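Local structure of (R)-S-adenosyl-L-methionine hydrolase (Thermus thermophilus, 2CW5) at residues V4-D9 and V33-H38; D44-A49 and E175-T180; A63-V68 and W86-P91; L179-F184 and L246-P251. The protein catalyses the hydrolysis of S-adenosyl-L-methionine to adenosine and L-methionine, works as a homotrimer, and lacks chlorinase and fluorinase activity. All coordinates share one frame; numbering follows the deposited sequence.

Contact 1 (V4-D9 and V33-H38); sequences VYFLSD and VVDLAH
Ser8 OG is hydrogen-bonded to His38 ND1 at 2.7 Å, near the plane of the imidazole, and also to Phe10 N. On the far side of the ring, His38 NE2 donates to Asp35 OD1 at 2.6 Å, again in the ring plane. The carboxylate is met from above its own plane, and its OD2 forms a salt bridge with Lys21. Bonds at both nitrogens fix the rotation of the imidazole. Its edge then points into the face of Phe6, with CE1 over the ring centre and 3.3 Å from Phe6 CD2. This is a T-shaped pair, with planes at 68°. On the opposite face of the sheet, Tyr5 runs alongside Val34, and Tyr5 CE1 comes within 3.4 Å of Val34 CB. Tyr5 and Leu36 also pack on Ala18 of the second subunit. The backbones are zipped in parallel: Val34 N binds Val4 O, Phe6 N binds Val34 O, and Leu36 N binds Phe6 O at 2.7 Å. Helix 16-24 connects the two strands and packs on Phe6. This is a beta-alpha-beta crossover at the edge of the sheet within this chain, and strand 4-8 leads into Asp9, which probably binds adenosine.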
loop_
_atom_site.group_PDB
_atom_site.type_symbol
_atom_site.label_atom_id
_atom_site.label_comp_id
_atom_site.label_asym_id
_atom_site.label_seq_id
_atom_site.Cartn_x
_atom_site.Cartn_y
_atom_site.Cartn_z
ATOM N N VAL C 4 18.078 -3.087 -3.160
ATOM C CA VAL C 4 17.691 -1.887 -2.439
ATOM C C VAL C 4 16.436 -2.148 -1.606
ATOM O O VAL C 4 15.392 -2.535 -2.136
ATOM C CB VAL C 4 17.404 -0.707 -3.402
ATOM C CG1 VAL C 4 16.904 0.490 -2.614
ATOM C CG2 VAL C 4 18.663 -0.327 -4.167
ATOM N N TYR C 5 16.554 -1.948 -0.300
ATOM C CA TYR C 5 15.428 -2.128 0.613
ATOM C C TYR C 5 14.938 -0.723 0.933
ATOM O O TYR C 5 15.721 0.150 1.322
ATOM C CB TYR C 5 15.881 -2.888 1.856
ATOM C CG TYR C 5 16.072 -4.364 1.554
ATOM C CD1 TYR C 5 15.009 -5.263 1.676
ATOM C CD2 TYR C 5 17.287 -4.845 1.063
ATOM C CE1 TYR C 5 15.151 -6.608 1.312
ATOM C CE2 TYR C 5 17.441 -6.191 0.694
ATOM C CZ TYR C 5 16.367 -7.062 0.820
ATOM O OH TYR C 5 16.504 -8.381 0.448
ATOM N N PHE C 6 13.634 -0.528 0.778
ATOM C CA PHE C 6 13.006 0.780 0.929
ATOM C C PHE C 6 11.971 0.925 2.053
ATOM O O PHE C 6 11.005 0.157 2.144
ATOM C CB PHE C 6 12.397 1.114 -0.450
ATOM C CG PHE C 6 11.838 2.501 -0.586
ATOM C CD1 PHE C 6 12.215 3.528 0.273
ATOM C CD2 PHE C 6 10.929 2.779 -1.612
ATOM C CE1 PHE C 6 11.695 4.814 0.117
ATOM C CE2 PHE C 6 10.400 4.060 -1.781
ATOM C CZ PHE C 6 10.783 5.080 -0.913
ATOM N N LEU C 7 12.195 1.911 2.917
ATOM C CA LEU C 7 11.274 2.199 4.007
ATOM C C LEU C 7 10.943 3.687 3.982
ATOM O O LEU C 7 11.798 4.512 3.671
ATOM C CB LEU C 7 11.892 1.836 5.364
ATOM C CG LEU C 7 11.021 2.124 6.598
ATOM C CD1 LEU C 7 11.305 1.091 7.693
ATOM C CD2 LEU C 7 11.284 3.546 7.106
ATOM N N SER C 8 9.698 4.032 4.286
ATOM C CA SER C 8 9.322 5.440 4.313
ATOM C C SER C 8 8.040 5.626 5.098
ATOM O O SER C 8 7.441 4.659 5.562
ATOM C CB SER C 8 9.091 5.963 2.894
ATOM O OG SER C 8 7.805 5.581 2.427
ATOM N N ASP C 9 7.635 6.884 5.254
ATOM C CA ASP C 9 6.381 7.203 5.920
ATOM C C ASP C 9 5.507 7.908 4.876
ATOM O O ASP C 9 4.611 8.672 5.225
ATOM C CB ASP C 9 6.617 8.128 7.120
ATOM C CG ASP C 9 7.165 9.493 6.718
ATOM O OD1 ASP C 9 7.576 9.656 5.552
ATOM O OD2 ASP C 9 7.189 10.403 7.577
ATOM N N VAL C 33 13.969 -3.765 -6.085
ATOM C CA VAL C 33 13.646 -2.936 -4.881
ATOM C C VAL C 33 12.631 -3.649 -4.005
ATOM O O VAL C 33 11.517 -3.945 -4.436
ATOM C CB VAL C 33 13.069 -1.559 -5.274
ATOM C CG1 VAL C 33 12.712 -0.762 -4.019
ATOM C CG2 VAL C 33 14.082 -0.793 -6.108
ATOM N N VAL C 34 13.026 -3.925 -2.769
ATOM C CA VAL C 34 12.154 -4.608 -1.830
ATOM C C VAL C 34 11.654 -3.646 -0.759
ATOM O O VAL C 34 12.448 -3.034 -0.040
ATOM C CB VAL C 34 12.895 -5.771 -1.153
ATOM C CG1 VAL C 34 11.937 -6.549 -0.256
ATOM C CG2 VAL C 34 13.503 -6.686 -2.219
ATOM N N ASP C 35 10.336 -3.510 -0.654
ATOM C CA ASP C 35 9.777 -2.619 0.348
ATOM C C ASP C 35 9.868 -3.237 1.738
ATOM O O ASP C 35 9.721 -4.453 1.910
ATOM C CB ASP C 35 8.312 -2.296 0.048
ATOM C CG ASP C 35 8.141 -1.457 -1.206
ATOM O OD1 ASP C 35 8.935 -0.518 -1.412
ATOM O OD2 ASP C 35 7.195 -1.728 -1.977
ATOM N N LEU C 36 10.146 -2.389 2.719
ATOM C CA LEU C 36 10.198 -2.815 4.107
ATOM C C LEU C 36 8.858 -2.384 4.697
ATOM O O LEU C 36 8.086 -3.207 5.185
ATOM C CB LEU C 36 11.347 -2.125 4.849
ATOM C CG LEU C 36 12.760 -2.593 4.488
ATOM C CD1 LEU C 36 13.797 -1.765 5.248
ATOM C CD2 LEU C 36 12.912 -4.064 4.840
ATOM N N ALA C 37 8.582 -1.084 4.623
ATOM C CA ALA C 37 7.336 -0.522 5.141
ATOM C C ALA C 37 7.144 0.899 4.606
ATOM O O ALA C 37 8.118 1.631 4.428
ATOM C CB ALA C 37 7.364 -0.513 6.672
ATOM N N HIS C 38 5.894 1.283 4.351
ATOM C CA HIS C 38 5.590 2.614 3.833
ATOM C C HIS C 38 4.376 3.255 4.502
ATOM O O HIS C 38 4.155 4.461 4.376
ATOM C CB HIS C 38 5.367 2.559 2.311
ATOM C CG HIS C 38 6.605 2.231 1.533
ATOM N ND1 HIS C 38 7.735 3.018 1.572
ATOM C CD2 HIS C 38 6.912 1.168 0.753
ATOM C CE1 HIS C 38 8.688 2.453 0.852
ATOM N NE2 HIS C 38 8.215 1.327 0.345
#

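Contact 2 (D44-A49 and E175-T180); sequences DLRRAA and EGEVLT
Arg46 reaches from the first turn of helix 45-55 across to strand 175-181, and its side chain crosses that of Glu177 at about a right angle. The contact joins the N-terminal alpha/beta domain to the antiparallel sheet of the C-terminal domain. The helix and strand axes cross at -78°, so they run nearly perpendicular. The arginine chain is bent at chi3 (73°), and this turns the guanidinium back along the strand. Three acceptors then meet its N-H groups. Arg46 NE donates to Leu179 O at 2.7 Å, in the carbonyl plane. Arg46 NH2 donates to Val178 O at 3.0 Å, by a more bent bond. The same NH2 forms a salt bridge with Glu177 OE2 at 2.5 Å. The guanidinium and carboxylate planes are only 22° apart, but OE2 is approached from above the carboxylate plane. Leu179 CD1 lies over one face of the guanidinium. Leu179 and Thr180 both face Ile188, which makes a classic beta bulge at this end of the strand. Thr180 and Arg47 also cross at about a right angle, with Thr180 OG1 3.3 Å from Arg47 CA. The far end of Arg47 leaves the contact and forms a salt bridge with Glu13 of the second subunit. Asp44 is the N-cap of the helix, and its OD1 accepts from Arg47 N. A water finishes the polar side: it accepts from Thr180 OG1 at 2.7 Å and donates to Asp44 OD1 at 2.7 Å.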
loop_
_atom_site.group_PDB
_atom_site.type_symbol
_atom_site.label_atom_id
_atom_site.label_comp_id
_atom_site.label_asym_id
_atom_site.label_seq_id
_atom_site.Cartn_x
_atom_site.Cartn_y
_atom_site.Cartn_z
ATOM N N ASP C 44 7.149 9.713 12.486
ATOM C CA ASP C 44 7.406 8.871 13.661
ATOM C C ASP C 44 8.749 8.151 13.519
ATOM O O ASP C 44 8.814 7.031 13.005
ATOM C CB ASP C 44 6.290 7.835 13.825
ATOM C CG ASP C 44 6.289 7.180 15.201
ATOM O OD1 ASP C 44 7.358 7.097 15.845
ATOM O OD2 ASP C 44 5.212 6.729 15.637
ATOM N N LEU C 45 9.813 8.791 13.996
ATOM C CA LEU C 45 11.158 8.228 13.904
ATOM C C LEU C 45 11.409 6.981 14.746
ATOM O O LEU C 45 12.144 6.089 14.327
ATOM C CB LEU C 45 12.198 9.291 14.270
ATOM C CG LEU C 45 12.236 10.524 13.366
ATOM C CD1 LEU C 45 13.296 11.491 13.872
ATOM C CD2 LEU C 45 12.534 10.102 11.932
ATOM N N ARG C 46 10.817 6.914 15.931
ATOM C CA ARG C 46 11.029 5.760 16.797
ATOM C C ARG C 46 10.417 4.504 16.190
ATOM O O ARG C 46 10.998 3.432 16.259
ATOM C CB ARG C 46 10.443 6.032 18.185
ATOM C CG ARG C 46 11.133 7.190 18.904
ATOM C CD ARG C 46 10.321 7.654 20.100
ATOM N NE ARG C 46 10.372 6.728 21.228
ATOM C CZ ARG C 46 11.225 6.829 22.242
ATOM N NH1 ARG C 46 12.110 7.817 22.272
ATOM N NH2 ARG C 46 11.177 5.958 23.241
ATOM N N ARG C 47 9.242 4.652 15.587
ATOM C CA ARG C 47 8.556 3.539 14.950
ATOM C C ARG C 47 9.398 3.064 13.777
ATOM O O ARG C 47 9.614 1.859 13.587
ATOM C CB ARG C 47 7.177 4.002 14.457
ATOM C CG ARG C 47 6.416 2.994 13.609
ATOM C CD ARG C 47 5.997 1.766 14.389
ATOM N NE ARG C 47 5.234 0.849 13.544
ATOM C CZ ARG C 47 3.943 0.993 13.254
ATOM N NH1 ARG C 47 3.256 2.015 13.751
ATOM N NH2 ARG C 47 3.344 0.126 12.446
ATOM N N ALA C 48 9.894 4.022 13.002
ATOM C CA ALA C 48 10.713 3.708 11.837
ATOM C C ALA C 48 12.053 3.106 12.234
ATOM O O ALA C 48 12.537 2.174 11.583
ATOM C CB ALA C 48 10.927 4.967 10.990
ATOM N N ALA C 49 12.658 3.632 13.300
ATOM C CA ALA C 49 13.944 3.107 13.767
ATOM C C ALA C 49 13.783 1.643 14.150
ATOM O O ALA C 49 14.646 0.813 13.854
ATOM C CB ALA C 49 14.441 3.898 14.982
ATOM N N GLU C 175 15.080 -0.929 34.675
ATOM C CA GLU C 175 14.395 0.244 34.138
ATOM C C GLU C 175 14.594 0.454 32.636
ATOM O O GLU C 175 15.721 0.512 32.144
ATOM C CB GLU C 175 14.854 1.500 34.886
ATOM C CG GLU C 175 16.264 1.972 34.522
ATOM C CD GLU C 175 17.328 0.900 34.724
ATOM O OE1 GLU C 175 17.548 0.488 35.884
ATOM O OE2 GLU C 175 17.944 0.471 33.721
ATOM N N GLY C 176 13.484 0.566 31.913
ATOM C CA GLY C 176 13.538 0.793 30.480
ATOM C C GLY C 176 12.434 1.772 30.142
ATOM O O GLY C 176 11.924 2.456 31.031
ATOM N N GLU C 177 12.046 1.852 28.875
ATOM C CA GLU C 177 10.972 2.766 28.502
ATOM C C GLU C 177 10.214 2.220 27.303
ATOM O O GLU C 177 10.676 1.296 26.639
ATOM C CB GLU C 177 11.542 4.143 28.143
ATOM C CG GLU C 177 12.271 4.162 26.799
ATOM C CD GLU C 177 12.719 5.552 26.383
ATOM O OE1 GLU C 177 13.787 6.005 26.836
ATOM O OE2 GLU C 177 11.989 6.196 25.602
ATOM N N VAL C 178 9.038 2.780 27.037
ATOM C CA VAL C 178 8.278 2.355 25.877
ATOM C C VAL C 178 8.970 2.984 24.672
ATOM O O VAL C 178 9.102 4.212 24.591
ATOM C CB VAL C 178 6.810 2.842 25.934
ATOM C CG1 VAL C 178 6.103 2.483 24.637
ATOM C CG2 VAL C 178 6.088 2.194 27.117
ATOM N N LEU C 179 9.430 2.144 23.750
ATOM C CA LEU C 179 10.123 2.615 22.554
ATOM C C LEU C 179 9.149 3.136 21.507
ATOM O O LEU C 179 9.289 4.257 21.005
ATOM C CB LEU C 179 10.957 1.481 21.942
ATOM C CG LEU C 179 11.642 1.768 20.595
ATOM C CD1 LEU C 179 12.663 2.883 20.755
ATOM C CD2 LEU C 179 12.329 0.501 20.091
ATOM N N THR C 180 8.160 2.313 21.183
ATOM C CA THR C 180 7.164 2.655 20.178
ATOM C C THR C 180 6.039 1.620 20.274
ATOM O O THR C 180 6.015 0.830 21.212
ATOM C CB THR C 180 7.806 2.623 18.762
ATOM O OG1 THR C 180 6.849 3.030 17.778
ATOM C CG2 THR C 180 8.308 1.215 18.432
HETATM O O HOH W 1 6.755 5.728 18.052
#

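Contact 3 (A63-V68 and W86-P91); sequences AVVLAV and WTYVGP
Val89 is the apolar centre on one face of this parallel strand pair in the mixed sheet of the N-terminal domain. Its two methyls divide the work. Val89 CG1 meets Leu66 CD1 at 3.8 Å, while Val89 CG2 meets Val64 CG1. Helix 133-147 covers this face, with Leu145 on Val89 and Phe138 on Leu66. On the other face Val65 lies side by side with Tyr88, and Val65 CB is 3.9 Å from Tyr88 CD1. Tyr88 CG sits beside its own backbone N (chi1 -51°), which lays the ring alongside Val65. Tyr88 OH is hydrogen-bonded to Asp103 OD2, and the Tyr88 ring meets Trp100 edge to face. Further out, Trp86 CD1 touches Ala63 CB, and Trp86 NE1 bonds to Leu59 O. The backbone ladder has four bonds. Thr87 N donates to Ala63 O, Val65 N to Thr87 O at 2.6 Å, Val89 N to Val65 O, and Ala67 N to Val89 O. Past Val89 the chain turns a corner at Gly90, leaving the ladder. Gly90 CA lies 3.3 Å from Ala67 O, a CA-H...O contact. Pro91 follows, near Asp70, a residue probably important for activity, and Pro91 CD packs 3.2 Å from Ala67 O.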
loop_
_atom_site.group_PDB
_atom_site.type_symbol
_atom_site.label_atom_id
_atom_site.label_comp_id
_atom_site.label_asym_id
_atom_site.label_seq_id
_atom_site.Cartn_x
_atom_site.Cartn_y
_atom_site.Cartn_z
ATOM N N ALA C 63 23.504 -4.792 1.303
ATOM C CA ALA C 63 22.275 -4.265 0.722
ATOM C C ALA C 63 22.210 -2.763 1.014
ATOM O O ALA C 63 22.792 -2.286 1.993
ATOM C CB ALA C 63 21.068 -4.963 1.328
ATOM N N VAL C 64 21.511 -2.025 0.160
ATOM C CA VAL C 64 21.349 -0.587 0.335
ATOM C C VAL C 64 20.010 -0.345 1.022
ATOM O O VAL C 64 18.957 -0.645 0.459
ATOM C CB VAL C 64 21.342 0.149 -1.026
ATOM C CG1 VAL C 64 21.001 1.627 -0.827
ATOM C CG2 VAL C 64 22.689 -0.004 -1.707
ATOM N N VAL C 65 20.053 0.188 2.237
ATOM C CA VAL C 65 18.839 0.466 2.993
ATOM C C VAL C 65 18.466 1.933 2.828
ATOM O O VAL C 65 19.100 2.816 3.413
ATOM C CB VAL C 65 19.029 0.174 4.501
ATOM C CG1 VAL C 65 17.710 0.400 5.247
ATOM C CG2 VAL C 65 19.520 -1.250 4.699
ATOM N N LEU C 66 17.454 2.174 2.001
ATOM C CA LEU C 66 16.948 3.509 1.730
ATOM C C LEU C 66 15.769 3.742 2.666
ATOM O O LEU C 66 14.760 3.040 2.597
ATOM C CB LEU C 66 16.496 3.604 0.269
ATOM C CG LEU C 66 15.762 4.869 -0.186
ATOM C CD1 LEU C 66 16.646 6.082 0.041
ATOM C CD2 LEU C 66 15.400 4.746 -1.660
ATOM N N ALA C 67 15.900 4.718 3.556
ATOM C CA ALA C 67 14.831 5.003 4.503
ATOM C C ALA C 67 14.566 6.495 4.551
ATOM O O ALA C 67 15.446 7.276 4.910
ATOM C CB ALA C 67 15.205 4.484 5.888
ATOM N N VAL C 68 13.351 6.891 4.184
ATOM C CA VAL C 68 12.995 8.306 4.170
ATOM C C VAL C 68 11.835 8.626 5.104
ATOM O O VAL C 68 10.680 8.309 4.806
ATOM C CB VAL C 68 12.625 8.766 2.746
ATOM C CG1 VAL C 68 12.329 10.269 2.745
ATOM C CG2 VAL C 68 13.762 8.447 1.783
ATOM N N TRP C 86 26.115 -3.090 5.996
ATOM C CA TRP C 86 25.000 -2.742 5.119
ATOM C C TRP C 86 25.206 -1.261 4.824
ATOM O O TRP C 86 25.967 -0.592 5.518
ATOM C CB TRP C 86 23.654 -2.955 5.819
ATOM C CG TRP C 86 23.305 -4.403 6.017
ATOM C CD1 TRP C 86 22.811 -5.265 5.080
ATOM C CD2 TRP C 86 23.465 -5.163 7.218
ATOM N NE1 TRP C 86 22.652 -6.520 5.625
ATOM C CE2 TRP C 86 23.048 -6.484 6.936
ATOM C CE3 TRP C 86 23.923 -4.858 8.508
ATOM C CZ2 TRP C 86 23.076 -7.502 7.899
ATOM C CZ3 TRP C 86 23.951 -5.870 9.464
ATOM C CH2 TRP C 86 23.529 -7.177 9.153
ATOM N N THR C 87 24.546 -0.757 3.792
ATOM C CA THR C 87 24.681 0.644 3.424
ATOM C C THR C 87 23.372 1.349 3.732
ATOM O O THR C 87 22.293 0.804 3.496
ATOM C CB THR C 87 25.037 0.769 1.937
ATOM O OG1 THR C 87 26.325 0.172 1.723
ATOM C CG2 THR C 87 25.074 2.240 1.499
ATOM N N TYR C 88 23.467 2.559 4.266
ATOM C CA TYR C 88 22.277 3.308 4.646
ATOM C C TYR C 88 22.183 4.628 3.906
ATOM O O TYR C 88 23.182 5.323 3.737
ATOM C CB TYR C 88 22.302 3.561 6.156
ATOM C CG TYR C 88 22.539 2.303 6.963
ATOM C CD1 TYR C 88 21.489 1.442 7.269
ATOM C CD2 TYR C 88 23.826 1.944 7.366
ATOM C CE1 TYR C 88 21.713 0.245 7.952
ATOM C CE2 TYR C 88 24.065 0.753 8.045
ATOM C CZ TYR C 88 23.003 -0.095 8.333
ATOM O OH TYR C 88 23.233 -1.297 8.970
ATOM N N VAL C 89 20.978 4.960 3.461
ATOM C CA VAL C 89 20.738 6.206 2.745
ATOM C C VAL C 89 19.469 6.829 3.300
ATOM O O VAL C 89 18.393 6.239 3.234
ATOM C CB VAL C 89 20.564 5.962 1.235
ATOM C CG1 VAL C 89 20.239 7.278 0.519
ATOM C CG2 VAL C 89 21.823 5.338 0.667
ATOM N N GLY C 90 19.601 8.023 3.865
ATOM C CA GLY C 90 18.446 8.685 4.427
ATOM C C GLY C 90 18.847 9.920 5.207
ATOM O O GLY C 90 20.013 10.310 5.191
ATOM N N PRO C 91 17.890 10.561 5.890
ATOM C CA PRO C 91 18.130 11.768 6.688
ATOM C C PRO C 91 18.965 11.508 7.935
ATOM O O PRO C 91 18.836 10.470 8.584
ATOM C CB PRO C 91 16.720 12.237 7.028
ATOM C CG PRO C 91 15.973 10.932 7.145
ATOM C CD PRO C 91 16.466 10.188 5.924
#

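Contact 4 (L179-F184 and L246-P251); sequences LTFDRF and LKEGMP
Phe181 is packed against Leu246 and Glu248, and this is the tight part of the contact. The outer edge of the ring abuts Leu246 CB, the Leu246-Lys247 backbone and the Glu248 carboxylate. Phe181 CE1 lies 3.7 Å from Leu246 CB, and Phe181 CZ is 3.6 Å from Leu246 C. Lys247 N and Glu248 OE1 both sit at the ring edge, near its plane. Phe181 CE2 is 3.4 Å from Glu248 OE1, an approach consistent with attraction to the weakly positive ring rim. The ring and carboxylate planes are steeply inclined, at 76°. Phe181 CG is anti to its carbonyl carbon (chi1 -61°), which swings the ring toward the loop. Glu248 bends at chi2, and its CG lies 3.8 Å from Leu179 O. Ala187 of the next strand touches both Phe181 and Leu246. The contact belongs to the antiparallel sheet of the C-terminal domain, where strand 175-181 is followed by a turn and Lys247 to Met250, the latter selenomethionine, form a type II beta turn. Its Met250 N to Lys247 O bond is 3.2 Å long. The turn brings the chain into strand 251-254, which pairs with 175-181. The polar side is looser. No direct hydrogen bond joins the segments here. Instead the water held by Thr180 also donates to Glu248 OE2 at 2.9 Å, and Arg241 gives that oxygen a long, weak ion pair. Lys247 is exposed, with its CB directed away from the other segment, and Gly249 is likewise exposed.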
loop_
_atom_site.group_PDB
_atom_site.type_symbol
_atom_site.label_atom_id
_atom_site.label_comp_id
_atom_site.label_asym_id
_atom_site.label_seq_id
_atom_site.Cartn_x
_atom_site.Cartn_y
_atom_site.Cartn_z
ATOM N N LEU C 179 9.430 2.144 23.750
ATOM C CA LEU C 179 10.123 2.615 22.554
ATOM C C LEU C 179 9.149 3.136 21.507
ATOM O O LEU C 179 9.289 4.257 21.005
ATOM C CB LEU C 179 10.957 1.481 21.942
ATOM C CG LEU C 179 11.642 1.768 20.595
ATOM C CD1 LEU C 179 12.663 2.883 20.755
ATOM C CD2 LEU C 179 12.329 0.501 20.091
ATOM N N THR C 180 8.160 2.313 21.183
ATOM C CA THR C 180 7.164 2.655 20.178
ATOM C C THR C 180 6.039 1.620 20.274
ATOM O O THR C 180 6.015 0.830 21.212
ATOM C CB THR C 180 7.806 2.623 18.762
ATOM O OG1 THR C 180 6.849 3.030 17.778
ATOM C CG2 THR C 180 8.308 1.215 18.432
ATOM N N PHE C 181 5.110 1.639 19.319
ATOM C CA PHE C 181 3.992 0.687 19.297
ATOM C C PHE C 181 3.909 0.056 17.911
ATOM O O PHE C 181 4.369 0.646 16.937
ATOM C CB PHE C 181 2.668 1.412 19.570
ATOM C CG PHE C 181 2.607 2.089 20.902
ATOM C CD1 PHE C 181 2.300 1.368 22.051
ATOM C CD2 PHE C 181 2.887 3.448 21.016
ATOM C CE1 PHE C 181 2.273 1.990 23.295
ATOM C CE2 PHE C 181 2.862 4.077 22.253
ATOM C CZ PHE C 181 2.554 3.348 23.397
ATOM N N ASP C 182 3.342 -1.145 17.805
ATOM C CA ASP C 182 3.205 -1.732 16.479
ATOM C C ASP C 182 1.816 -1.388 15.947
ATOM O O ASP C 182 1.057 -0.670 16.604
ATOM C CB ASP C 182 3.438 -3.252 16.481
ATOM C CG ASP C 182 2.430 -4.012 17.307
ATOM O OD1 ASP C 182 1.316 -3.498 17.547
ATOM O OD2 ASP C 182 2.758 -5.153 17.701
ATOM N N ARG C 183 1.481 -1.894 14.767
ATOM C CA ARG C 183 0.195 -1.589 14.153
ATOM C C ARG C 183 -1.035 -2.064 14.925
ATOM O O ARG C 183 -2.149 -1.614 14.653
ATOM C CB ARG C 183 0.168 -2.137 12.720
ATOM C CG ARG C 183 0.329 -3.646 12.599
ATOM C CD ARG C 183 1.015 -4.005 11.279
ATOM N NE ARG C 183 0.922 -5.426 10.947
ATOM C CZ ARG C 183 -0.098 -5.979 10.295
ATOM N NH1 ARG C 183 -1.122 -5.233 9.903
ATOM N NH2 ARG C 183 -0.090 -7.279 10.024
ATOM N N PHE C 184 -0.837 -2.955 15.890
ATOM C CA PHE C 184 -1.947 -3.476 16.688
ATOM C C PHE C 184 -2.049 -2.775 18.038
ATOM O O PHE C 184 -2.926 -3.089 18.848
ATOM C CB PHE C 184 -1.773 -4.977 16.917
ATOM C CG PHE C 184 -1.738 -5.783 15.652
ATOM C CD1 PHE C 184 -2.862 -5.875 14.838
ATOM C CD2 PHE C 184 -0.582 -6.457 15.275
ATOM C CE1 PHE C 184 -2.833 -6.628 13.667
ATOM C CE2 PHE C 184 -0.544 -7.212 14.102
ATOM C CZ PHE C 184 -1.672 -7.297 13.299
ATOM N N LEU C 246 -1.121 3.877 27.049
ATOM C CA LEU C 246 0.335 3.992 27.016
ATOM C C LEU C 246 0.834 5.054 26.045
ATOM O O LEU C 246 0.143 5.425 25.095
ATOM C CB LEU C 246 0.961 2.645 26.646
ATOM C CG LEU C 246 0.555 1.456 27.520
ATOM C CD1 LEU C 246 1.242 0.196 27.019
ATOM C CD2 LEU C 246 0.925 1.730 28.969
ATOM N N LYS C 247 2.046 5.537 26.295
ATOM C CA LYS C 247 2.673 6.540 25.447
ATOM C C LYS C 247 4.178 6.297 25.379
ATOM O O LYS C 247 4.770 5.772 26.322
ATOM C CB LYS C 247 2.391 7.946 25.985
ATOM C CG LYS C 247 0.928 8.354 25.878
ATOM C CD LYS C 247 0.736 9.844 26.113
ATOM C CE LYS C 247 -0.686 10.278 25.761
ATOM N NZ LYS C 247 -1.712 9.608 26.612
ATOM N N GLU C 248 4.790 6.665 24.257
ATOM C CA GLU C 248 6.229 6.491 24.087
ATOM C C GLU C 248 6.986 7.266 25.158
ATOM O O GLU C 248 6.578 8.367 25.547
ATOM C CB GLU C 248 6.671 6.974 22.702
ATOM C CG GLU C 248 6.083 6.174 21.552
ATOM C CD GLU C 248 4.805 6.783 20.996
ATOM O OE1 GLU C 248 3.982 7.300 21.789
ATOM O OE2 GLU C 248 4.624 6.734 19.760
ATOM N N GLY C 249 8.087 6.685 25.630
ATOM C CA GLY C 249 8.894 7.331 26.649
ATOM C C GLY C 249 8.484 6.945 28.053
ATOM O O GLY C 249 9.234 7.143 29.007
HETATM N N MSE C 250 7.288 6.387 28.184
HETATM C CA MSE C 250 6.783 5.975 29.480
HETATM C C MSE C 250 7.734 4.940 30.075
HETATM O O MSE C 250 8.125 3.986 29.405
HETATM C CB MSE C 250 5.390 5.382 29.308
HETATM C CG MSE C 250 4.513 5.427 30.527
HETATM SE SE MSE C 250 2.701 4.975 30.018
HETATM C CE MSE C 250 2.159 6.689 29.315
ATOM N N PRO C 251 8.131 5.123 31.342
ATOM C CA PRO C 251 9.043 4.142 31.931
ATOM C C PRO C 251 8.437 2.752 32.125
ATOM O O PRO C 251 7.234 2.598 32.359
ATOM C CB PRO C 251 9.467 4.799 33.247
ATOM C CG PRO C 251 8.309 5.687 33.583
ATOM C CD PRO C 251 7.928 6.270 32.245
HETATM O O HOH W 1 6.755 5.728 18.052
#

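Overall arrangement
Contacts 1 and 3 share the N-terminal sheet, with centres about 9 Å apart. Strands 4-8 and 64-68 are neighbours there, and Tyr5 O lies 2.7 Å from Leu66 N, a probable hydrogen bond. Contacts 2 and 4 share Leu179, Thr180 and one water, with centres about 6 Å apart. Contact 2 ties the two domains together, and Ala48 CB in it touches Leu7 CD2 of contact 1 at 4.2 Å. Asp9, which probably binds adenosine, follows directly after strand 4-8, its side chain about 6 Å from that of Asp70. Arg183 of contact 4 salt-bridges Asp9 of the second subunit, joining the C-terminal domain of one subunit to the N-terminal domain of another, beside the probable adenosine site.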